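Local coordinates for peroxiredoxin (Clostridioides difficile, PDB 6TSB), which combines a probable thiol-dependent peroxidase with a chitin-hydrolysing enzyme in one spore coat protein, the chain here being its glycoside hydrolase family 18 domain, at residues Y116-Q121 / T163-V168; D172-V177 / I199-L204; K194-I199 / G248-K253. One frame throughout, in Å; residues are numbered along the deposited sequence.

Interaction 1: Y116-Q121 / T163-V168; sequences YNFARQ and TAIRDV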
loop_
_atom_site.group_PDB
_atom_site.type_symbol
_atom_site.label_atom_id
_atom_site.label_comp_id
_atom_site.label_asym_id
_atom_site.label_seq_id
_atom_site.Cartn_x
_atom_site.Cartn_y
_atom_site.Cartn_z
ATOM N N TYR A 116 -25.448 -42.258 19.869
ATOM C CA TYR A 116 -24.825 -42.708 21.137
ATOM C C TYR A 116 -23.411 -43.230 20.825
ATOM O O TYR A 116 -22.470 -42.909 21.528
ATOM C CB TYR A 116 -25.697 -43.769 21.819
ATOM C CG TYR A 116 -25.197 -44.193 23.183
ATOM C CD1 TYR A 116 -25.494 -43.457 24.323
ATOM C CD2 TYR A 116 -24.382 -45.306 23.336
ATOM C CE1 TYR A 116 -25.019 -43.828 25.575
ATOM C CE2 TYR A 116 -23.896 -45.690 24.575
ATOM C CZ TYR A 116 -24.213 -44.949 25.704
ATOM O OH TYR A 116 -23.751 -45.327 26.935
ATOM N N ASN A 117 -23.280 -44.011 19.754
ATOM C CA ASN A 117 -22.012 -44.640 19.308
ATOM C C ASN A 117 -20.995 -43.554 18.938
ATOM O O ASN A 117 -19.861 -43.621 19.415
ATOM C CB ASN A 117 -22.240 -45.571 18.123
ATOM C CG ASN A 117 -20.978 -46.302 17.733
ATOM O OD1 ASN A 117 -20.299 -46.846 18.584
ATOM N ND2 ASN A 117 -20.660 -46.327 16.453
ATOM N N PHE A 118 -21.386 -42.590 18.106
ATOM C CA PHE A 118 -20.508 -41.450 17.746
ATOM C C PHE A 118 -20.058 -40.733 19.013
ATOM O O PHE A 118 -18.873 -40.545 19.184
ATOM C CB PHE A 118 -21.204 -40.474 16.805
ATOM C CG PHE A 118 -20.256 -39.502 16.153
ATOM C CD1 PHE A 118 -19.632 -39.815 14.961
ATOM C CD2 PHE A 118 -19.985 -38.277 16.741
ATOM C CE1 PHE A 118 -18.753 -38.923 14.374
ATOM C CE2 PHE A 118 -19.105 -37.383 16.145
ATOM C CZ PHE A 118 -18.494 -37.712 14.966
ATOM N N ALA A 119 -20.998 -40.335 19.870
ATOM C CA ALA A 119 -20.658 -39.589 21.086
ATOM C C ALA A 119 -19.640 -40.415 21.880
ATOM O O ALA A 119 -18.627 -39.840 22.210
ATOM C CB ALA A 119 -21.877 -39.261 21.902
ATOM N N ARG A 120 -19.918 -41.693 22.164
ATOM C CA ARG A 120 -19.049 -42.591 22.977
ATOM C C ARG A 120 -17.616 -42.530 22.420
ATOM O O ARG A 120 -16.684 -42.487 23.213
ATOM C CB ARG A 120 -19.568 -44.042 22.988
ATOM C CG ARG A 120 -18.962 -44.951 24.062
ATOM C CD ARG A 120 -19.290 -46.456 23.976
ATOM N NE ARG A 120 -19.370 -46.941 22.585
ATOM C CZ ARG A 120 -18.334 -47.233 21.780
ATOM N NH1 ARG A 120 -17.086 -47.152 22.212
ATOM N NH2 ARG A 120 -18.545 -47.614 20.534
ATOM N N GLN A 121 -17.452 -42.540 21.096
ATOM C CA GLN A 121 -16.119 -42.583 20.462
ATOM C C GLN A 121 -15.442 -41.216 20.597
ATOM O O GLN A 121 -14.207 -41.167 20.681
ATOM C CB GLN A 121 -16.279 -42.956 18.997
ATOM C CG GLN A 121 -16.848 -44.347 18.823
ATOM C CD GLN A 121 -16.368 -44.962 17.537
ATOM O OE1 GLN A 121 -15.189 -44.913 17.197
ATOM N NE2 GLN A 121 -17.293 -45.561 16.819
ATOM N N THR A 163 -26.181 -32.843 21.080
ATOM C CA THR A 163 -26.765 -33.124 22.414
ATOM C C THR A 163 -26.125 -34.402 22.962
ATOM O O THR A 163 -25.739 -34.410 24.139
ATOM C CB THR A 163 -28.299 -33.260 22.367
ATOM O OG1 THR A 163 -28.826 -31.966 22.098
ATOM C CG2 THR A 163 -28.928 -33.768 23.653
ATOM N N ALA A 164 -26.050 -35.447 22.141
ATOM C CA ALA A 164 -25.464 -36.756 22.521
ATOM C C ALA A 164 -23.979 -36.586 22.867
ATOM O O ALA A 164 -23.575 -37.114 23.909
ATOM C CB ALA A 164 -25.689 -37.771 21.430
ATOM N N ILE A 165 -23.220 -35.804 22.093
ATOM C CA ILE A 165 -21.786 -35.511 22.406
ATOM C C ILE A 165 -21.688 -34.755 23.739
ATOM O O ILE A 165 -20.953 -35.191 24.660
ATOM C CB ILE A 165 -21.135 -34.767 21.236
ATOM C CG1 ILE A 165 -21.283 -35.563 19.935
ATOM C CG2 ILE A 165 -19.694 -34.469 21.587
ATOM C CD1 ILE A 165 -20.762 -34.886 18.693
ATOM N N ARG A 166 -22.442 -33.679 23.893
ATOM C CA ARG A 166 -22.365 -32.870 25.142
ATOM C C ARG A 166 -22.743 -33.709 26.373
ATOM O O ARG A 166 -22.141 -33.474 27.481
ATOM C CB ARG A 166 -23.250 -31.623 25.041
ATOM C CG ARG A 166 -23.305 -30.797 26.325
ATOM C CD ARG A 166 -21.947 -30.277 26.753
ATOM N NE ARG A 166 -21.522 -29.162 25.902
ATOM C CZ ARG A 166 -20.314 -28.598 25.907
ATOM N NH1 ARG A 166 -19.355 -29.048 26.705
ATOM N NH2 ARG A 166 -20.067 -27.588 25.094
ATOM N N ASP A 167 -23.748 -34.585 26.240
ATOM C CA ASP A 167 -24.243 -35.440 27.359
ATOM C C ASP A 167 -23.069 -36.299 27.878
ATOM O O ASP A 167 -22.908 -36.406 29.096
ATOM C CB ASP A 167 -25.483 -36.265 26.960
ATOM C CG ASP A 167 -26.812 -35.501 26.845
ATOM O OD1 ASP A 167 -26.838 -34.272 27.166
ATOM O OD2 ASP A 167 -27.834 -36.134 26.424
ATOM N N VAL A 168 -22.225 -36.827 26.987
ATOM C CA VAL A 168 -21.102 -37.752 27.352
ATOM C C VAL A 168 -19.861 -36.954 27.800
ATOM O O VAL A 168 -19.353 -37.273 28.864
ATOM C CB VAL A 168 -20.816 -38.745 26.202
ATOM C CG1 VAL A 168 -19.584 -39.592 26.422
ATOM C CG2 VAL A 168 -22.008 -39.667 25.993
#

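Interaction 2: D172-V177 / I199-L204; sequences DKWLSV and IDYFNL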
loop_
_atom_site.group_PDB
_atom_site.type_symbol
_atom_site.label_atom_id
_atom_site.label_comp_id
_atom_site.label_asym_id
_atom_site.label_seq_id
_atom_site.Cartn_x
_atom_site.Cartn_y
_atom_site.Cartn_z
ATOM N N ASP A 172 -17.358 -29.274 31.005
ATOM C CA ASP A 172 -15.951 -28.820 31.185
ATOM C C ASP A 172 -15.078 -29.099 29.958
ATOM O O ASP A 172 -13.872 -28.915 30.075
ATOM C CB ASP A 172 -15.298 -29.485 32.394
ATOM C CG ASP A 172 -15.848 -28.956 33.700
ATOM O OD1 ASP A 172 -16.090 -27.729 33.785
ATOM O OD2 ASP A 172 -16.041 -29.772 34.614
ATOM N N LYS A 173 -15.633 -29.554 28.836
ATOM C CA LYS A 173 -14.848 -29.775 27.597
ATOM C C LYS A 173 -15.395 -28.880 26.488
ATOM O O LYS A 173 -16.616 -28.584 26.430
ATOM C CB LYS A 173 -14.901 -31.229 27.116
ATOM C CG LYS A 173 -14.334 -32.286 28.056
ATOM C CD LYS A 173 -12.827 -32.250 28.128
ATOM C CE LYS A 173 -12.259 -33.136 29.212
ATOM N NZ LYS A 173 -10.815 -32.874 29.347
ATOM N N TRP A 174 -14.497 -28.454 25.629
ATOM C CA TRP A 174 -14.811 -27.595 24.480
ATOM C C TRP A 174 -15.566 -28.433 23.463
ATOM O O TRP A 174 -15.128 -29.542 23.111
ATOM C CB TRP A 174 -13.514 -27.019 23.942
ATOM C CG TRP A 174 -13.521 -26.466 22.557
ATOM C CD1 TRP A 174 -13.970 -27.038 21.400
ATOM C CD2 TRP A 174 -12.884 -25.244 22.188
ATOM N NE1 TRP A 174 -13.685 -26.228 20.335
ATOM C CE2 TRP A 174 -12.999 -25.128 20.789
ATOM C CE3 TRP A 174 -12.222 -24.251 22.916
ATOM C CZ2 TRP A 174 -12.488 -24.029 20.105
ATOM C CZ3 TRP A 174 -11.702 -23.178 22.234
ATOM C CH2 TRP A 174 -11.828 -23.074 20.848
ATOM N N LEU A 175 -16.689 -27.898 23.020
ATOM C CA LEU A 175 -17.384 -28.440 21.850
ATOM C C LEU A 175 -17.621 -27.258 20.927
ATOM O O LEU A 175 -18.064 -26.236 21.427
ATOM C CB LEU A 175 -18.691 -29.088 22.320
ATOM C CG LEU A 175 -19.649 -29.489 21.201
ATOM C CD1 LEU A 175 -18.970 -30.425 20.221
ATOM C CD2 LEU A 175 -20.903 -30.134 21.771
ATOM N N SER A 176 -17.317 -27.400 19.645
ATOM C CA SER A 176 -17.471 -26.331 18.651
ATOM C C SER A 176 -17.924 -26.963 17.343
ATOM O O SER A 176 -17.789 -28.164 17.173
ATOM C CB SER A 176 -16.197 -25.526 18.492
ATOM O OG SER A 176 -15.123 -26.318 17.958
ATOM N N VAL A 177 -18.456 -26.144 16.467
ATOM C CA VAL A 177 -19.031 -26.564 15.174
ATOM C C VAL A 177 -18.462 -25.568 14.190
ATOM O O VAL A 177 -18.449 -24.383 14.515
ATOM C CB VAL A 177 -20.562 -26.499 15.263
ATOM C CG1 VAL A 177 -21.226 -26.533 13.892
ATOM C CG2 VAL A 177 -21.084 -27.601 16.172
ATOM N N ILE A 199 -23.174 -25.864 22.345
ATOM C CA ILE A 199 -21.752 -25.665 21.942
ATOM C C ILE A 199 -21.117 -24.512 22.717
ATOM O O ILE A 199 -21.828 -23.684 23.279
ATOM C CB ILE A 199 -21.669 -25.436 20.429
ATOM C CG1 ILE A 199 -22.141 -24.046 20.003
ATOM C CG2 ILE A 199 -22.424 -26.525 19.702
ATOM C CD1 ILE A 199 -22.173 -23.865 18.498
ATOM N N ASP A 200 -19.794 -24.456 22.709
ATOM C CA ASP A 200 -18.992 -23.375 23.333
ATOM C C ASP A 200 -18.714 -22.310 22.277
ATOM O O ASP A 200 -18.734 -21.123 22.612
ATOM C CB ASP A 200 -17.692 -23.921 23.910
ATOM C CG ASP A 200 -17.930 -24.843 25.085
ATOM O OD1 ASP A 200 -18.250 -24.336 26.137
ATOM O OD2 ASP A 200 -17.827 -26.057 24.921
ATOM N N TYR A 201 -18.514 -22.710 21.031
ATOM C CA TYR A 201 -18.174 -21.776 19.941
ATOM C C TYR A 201 -18.775 -22.271 18.634
ATOM O O TYR A 201 -18.882 -23.483 18.438
ATOM C CB TYR A 201 -16.655 -21.645 19.797
ATOM C CG TYR A 201 -15.974 -20.993 20.973
ATOM C CD1 TYR A 201 -16.080 -19.627 21.183
ATOM C CD2 TYR A 201 -15.201 -21.720 21.860
ATOM C CE1 TYR A 201 -15.482 -19.014 22.278
ATOM C CE2 TYR A 201 -14.557 -21.119 22.933
ATOM C CZ TYR A 201 -14.710 -19.761 23.144
ATOM O OH TYR A 201 -14.081 -19.139 24.171
ATOM N N PHE A 202 -19.132 -21.333 17.769
ATOM C CA PHE A 202 -19.466 -21.571 16.351
ATOM C C PHE A 202 -18.318 -20.944 15.581
ATOM O O PHE A 202 -18.076 -19.733 15.797
ATOM C CB PHE A 202 -20.810 -20.941 15.983
ATOM C CG PHE A 202 -21.236 -21.238 14.571
ATOM C CD1 PHE A 202 -20.736 -20.506 13.509
ATOM C CD2 PHE A 202 -22.088 -22.284 14.300
ATOM C CE1 PHE A 202 -21.110 -20.782 12.201
ATOM C CE2 PHE A 202 -22.462 -22.563 12.988
ATOM C CZ PHE A 202 -21.982 -21.814 11.946
ATOM N N ASN A 203 -17.574 -21.772 14.848
ATOM C CA ASN A 203 -16.344 -21.399 14.117
ATOM C C ASN A 203 -16.802 -20.977 12.727
ATOM O O ASN A 203 -16.964 -21.854 11.805
ATOM C CB ASN A 203 -15.284 -22.515 14.109
ATOM C CG ASN A 203 -14.768 -22.880 15.493
ATOM O OD1 ASN A 203 -15.160 -22.260 16.500
ATOM N ND2 ASN A 203 -13.932 -23.914 15.557
ATOM N N LEU A 204 -17.039 -19.673 12.590
ATOM C CA LEU A 204 -17.587 -19.100 11.348
ATOM C C LEU A 204 -16.496 -19.161 10.289
ATOM O O LEU A 204 -15.533 -18.404 10.393
ATOM C CB LEU A 204 -18.092 -17.672 11.610
ATOM C CG LEU A 204 -18.360 -16.830 10.360
ATOM C CD1 LEU A 204 -19.308 -17.524 9.412
ATOM C CD2 LEU A 204 -18.898 -15.462 10.743
#

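Interaction 3: K194-I199 / G248-K253; sequences KIAPII and GMPSEK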
loop_
_atom_site.group_PDB
_atom_site.type_symbol
_atom_site.label_atom_id
_atom_site.label_comp_id
_atom_site.label_asym_id
_atom_site.label_seq_id
_atom_site.Cartn_x
_atom_site.Cartn_y
_atom_site.Cartn_z
ATOM N N LYS A 194 -31.084 -23.699 18.512
ATOM C CA LYS A 194 -31.063 -24.979 19.281
ATOM C C LYS A 194 -29.614 -25.385 19.617
ATOM O O LYS A 194 -29.384 -25.761 20.786
ATOM C CB LYS A 194 -31.814 -26.078 18.520
ATOM C CG LYS A 194 -33.320 -25.887 18.427
ATOM C CD LYS A 194 -34.009 -26.069 19.767
ATOM C CE LYS A 194 -34.787 -24.856 20.238
ATOM N NZ LYS A 194 -36.203 -24.930 19.812
ATOM N N ILE A 195 -28.672 -25.315 18.662
ATOM C CA ILE A 195 -27.250 -25.736 18.916
ATOM C C ILE A 195 -26.520 -24.710 19.768
ATOM O O ILE A 195 -25.585 -25.110 20.433
ATOM C CB ILE A 195 -26.460 -25.967 17.634
ATOM C CG1 ILE A 195 -26.135 -24.659 16.917
ATOM C CG2 ILE A 195 -27.176 -26.952 16.737
ATOM C CD1 ILE A 195 -25.302 -24.872 15.669
ATOM N N ALA A 196 -26.943 -23.443 19.736
ATOM C CA ALA A 196 -26.312 -22.318 20.474
ATOM C C ALA A 196 -25.996 -22.701 21.912
ATOM O O ALA A 196 -24.837 -22.648 22.295
ATOM C CB ALA A 196 -27.179 -21.079 20.408
ATOM N N PRO A 197 -26.980 -23.105 22.758
ATOM C CA PRO A 197 -26.708 -23.397 24.163
ATOM C C PRO A 197 -25.934 -24.703 24.417
ATOM O O PRO A 197 -25.445 -24.876 25.550
ATOM C CB PRO A 197 -28.097 -23.487 24.819
ATOM C CG PRO A 197 -29.028 -23.868 23.681
ATOM C CD PRO A 197 -28.412 -23.241 22.439
ATOM N N ILE A 198 -25.791 -25.555 23.397
ATOM C CA ILE A 198 -25.067 -26.855 23.527
ATOM C C ILE A 198 -23.562 -26.611 23.376
ATOM O O ILE A 198 -22.794 -27.164 24.183
ATOM C CB ILE A 198 -25.558 -27.897 22.506
ATOM C CG1 ILE A 198 -27.047 -28.219 22.675
ATOM C CG2 ILE A 198 -24.724 -29.159 22.612
ATOM C CD1 ILE A 198 -27.690 -28.780 21.414
ATOM N N ILE A 199 -23.174 -25.864 22.345
ATOM C CA ILE A 199 -21.752 -25.665 21.942
ATOM C C ILE A 199 -21.117 -24.512 22.717
ATOM O O ILE A 199 -21.828 -23.684 23.279
ATOM C CB ILE A 199 -21.669 -25.436 20.429
ATOM C CG1 ILE A 199 -22.141 -24.046 20.003
ATOM C CG2 ILE A 199 -22.424 -26.525 19.702
ATOM C CD1 ILE A 199 -22.173 -23.865 18.498
ATOM N N GLY A 248 -30.123 -16.453 16.475
ATOM C CA GLY A 248 -30.058 -16.770 17.913
ATOM C C GLY A 248 -28.679 -17.219 18.383
ATOM O O GLY A 248 -28.606 -17.651 19.549
ATOM N N MET A 249 -27.608 -17.083 17.584
ATOM C CA MET A 249 -26.227 -17.384 18.107
ATOM C C MET A 249 -25.703 -16.186 18.892
ATOM O O MET A 249 -25.516 -15.117 18.308
ATOM C CB MET A 249 -25.192 -17.710 17.017
ATOM C CG MET A 249 -23.821 -18.127 17.606
ATOM S SD MET A 249 -23.898 -19.692 18.551
ATOM C CE MET A 249 -24.574 -20.735 17.261
ATOM N N PRO A 250 -25.401 -16.325 20.202
ATOM C CA PRO A 250 -24.805 -15.230 20.965
ATOM C C PRO A 250 -23.513 -14.757 20.282
ATOM O O PRO A 250 -22.798 -15.571 19.655
ATOM C CB PRO A 250 -24.459 -15.834 22.333
ATOM C CG PRO A 250 -25.302 -17.076 22.443
ATOM C CD PRO A 250 -25.626 -17.514 21.027
ATOM N N SER A 251 -23.210 -13.467 20.393
ATOM C CA SER A 251 -22.073 -12.879 19.660
ATOM C C SER A 251 -20.760 -13.511 20.183
ATOM O O SER A 251 -19.937 -13.864 19.338
ATOM C CB SER A 251 -22.116 -11.366 19.726
ATOM O OG SER A 251 -21.951 -10.913 21.073
ATOM N N GLU A 252 -20.627 -13.654 21.509
ATOM C CA GLU A 252 -19.467 -14.134 22.308
ATOM C C GLU A 252 -19.049 -15.566 21.947
ATOM O O GLU A 252 -18.053 -16.018 22.538
ATOM C CB GLU A 252 -19.778 -14.332 23.801
ATOM C CG GLU A 252 -20.677 -13.317 24.454
ATOM C CD GLU A 252 -22.174 -13.572 24.338
ATOM O OE1 GLU A 252 -22.727 -14.312 25.198
ATOM O OE2 GLU A 252 -22.790 -13.005 23.389
ATOM N N LYS A 253 -19.897 -16.314 21.235
ATOM C CA LYS A 253 -19.662 -17.739 20.890
ATOM C C LYS A 253 -19.241 -17.794 19.423
ATOM O O LYS A 253 -18.810 -18.862 18.995
ATOM C CB LYS A 253 -20.902 -18.607 21.176
ATOM C CG LYS A 253 -21.203 -18.871 22.661
ATOM C CD LYS A 253 -22.235 -19.978 22.908
ATOM C CE LYS A 253 -22.431 -20.321 24.371
ATOM N NZ LYS A 253 -23.459 -21.380 24.563
#

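Interaction 1: Y116-Q121 / T163-V168
F118 opens the contact by meeting I165 with the rim of its ring: CE2 of F118 stands 3.9 Å from CD1 of I165, and that methyl lies at the ring edge, near its plane. The two side chains reach this point from different helices; I165 turns CG1 to the side of its backbone N (chi1 -56°) and continues extended, which carries the terminal methyl out to the phenylalanine. A119 comes next and points toward the other helix. Its CB rests 3.4 Å from the carbonyl O of A164. The CB of A164 lies close by, while CG2 of V168, 4.1 Å from A119 CB, closes in from one turn further along. Because alanine meets alanine, the backbones can come near, with CA of A119 and CA of I165 only 4.4 Å apart. The local axes approach to 8.3 Å and cross at -43°. Beyond the interface, Q121 turns its amide toward N69 and L70. The contact thus joins helices 112-128 and 154-169, consecutive helices of the outer layer of a TIM barrel, whose strand 133-137 lies between them in the chain; I165 and V168 extend the packing along helix 112-128 to V122 and N123.

Interaction 2: D172-V177 / I199-L204
L175 and D200 begin a parallel pairing in which strands 174-177 and 201-204 approach to 4.9 Å between local axes, their directions differing by 37°. D200 N donates to L175 O at 2.8 Å. Further on, N203 N donates to V177 O, and between them V177 N makes a weak bond to Y201 O. The ladder is completed by a side chain: OD2 of D200 accepts from L175 N at 2.9 Å through its anti lone pair, in effect standing in for a backbone carbonyl. With CG beside its own backbone N (chi1 -67°), D200 folds back toward the first strand, and R166 forms a salt bridge with the same OD2, so this oxygen is gripped by two donors, an amide N-H and a guanidinium, which would probably favour the ionised carboxylate. On the face bearing S176 and Y201, the CD2-CE2 side of the Y201 ring leans over one face of the W174 indole, toward its rim, with CE2 of Y201 3.6 Å from CZ3 of W174; the planes meet obliquely at 47°. The indole is further fixed by W174 NE1, which donates to S176 OG at 2.8 Å. That hydroxyl also bonds D135, from the DGxDxDxE signature of family 18. N203 ND2 is hydrogen-bonded to the hydroxyl of Y41, yet the buried OD1 of N203 has no partner in the model. On the opposite face, which carries V177 and F202, V177 CG2 touches I199 CG2 at 3.9 Å, and V177 O sits above one face of the F202 ring, offset toward its rim. These are neighbouring strands of the barrel: backbone bonds tie 174-179 to 133-137 and F202 to K253, helix 154-169 covers L175 and V177, helix 237-246 covers F202, and F330 of the second subunit packs on N203.

Interaction 3: K194-I199 / G248-K253
K253 and M249 approach the segment 194-199 in quite different ways, one through a charged end and the other through a bent thioether. The lysine leaves its backbone with CG anti to the carbonyl carbon (chi1 -73°) and then runs extended to its tip, so that NZ arrives between two backbone oxygens. K253 NZ donates to A196 O at 2.9 Å and to I199 O at 3.1 Å. The approach to I199 O is nearly head-on to the carbonyl, whereas toward A196 O the nitrogen is tilted 34° from the carbonyl plane. One ammonium group therefore holds two carbonyls of the connection 196-199 together. M249 leaves its backbone with CG anti to N (chi1 -175°), then bends at its second and third torsions, which brings SD and CE against A196. M249 SD lies 4.0 Å from A196 CB, and M249 CE lies 4.0 Å from A196 CA. The same methyl also reaches CD1 of I199 at 4.1 Å, the two side chains crossing at about a right angle, and touches I195 CG1. A196, which points at the other segment, sets its CB against the turn 248-250, 3.8 Å from G248 O and 3.9 Å from P250 CD, with M249 SD beside them. G248, with a positive phi, ends the preceding helix in a Schellman motif and turns the chain into this contact. S251 OG binds the C325 carbonyl of the second subunit. Both segments are helix-to-strand (alpha-beta) loops of neighbouring beta-alpha units, leading into the adjacent parallel strands 201-204 and 254-264, and they pack together at the end of the TIM barrel where the parallel strands begin.

How the interactions relate
The three contacts pass from the outer helical layer of the barrel to its strands and then to the turns that feed them. Interaction 1 is buried and wholly apolar across its segments; interaction 2, also buried, is backbone pairing reinforced by an acid and aromatic packing; interaction 3, only partly buried, joins a lysine to carbonyl oxygens beside a small apolar patch. R166, on the helix of interaction 1, links them: besides D200 it reaches K173 O in interaction 2 and I198 O in interaction 3. Interactions 2 and 3 share I199, and F202 N bonds K253 O, so the residue that ends interaction 3's second segment already pairs with the strand of interaction 2. Both also touch the second subunit.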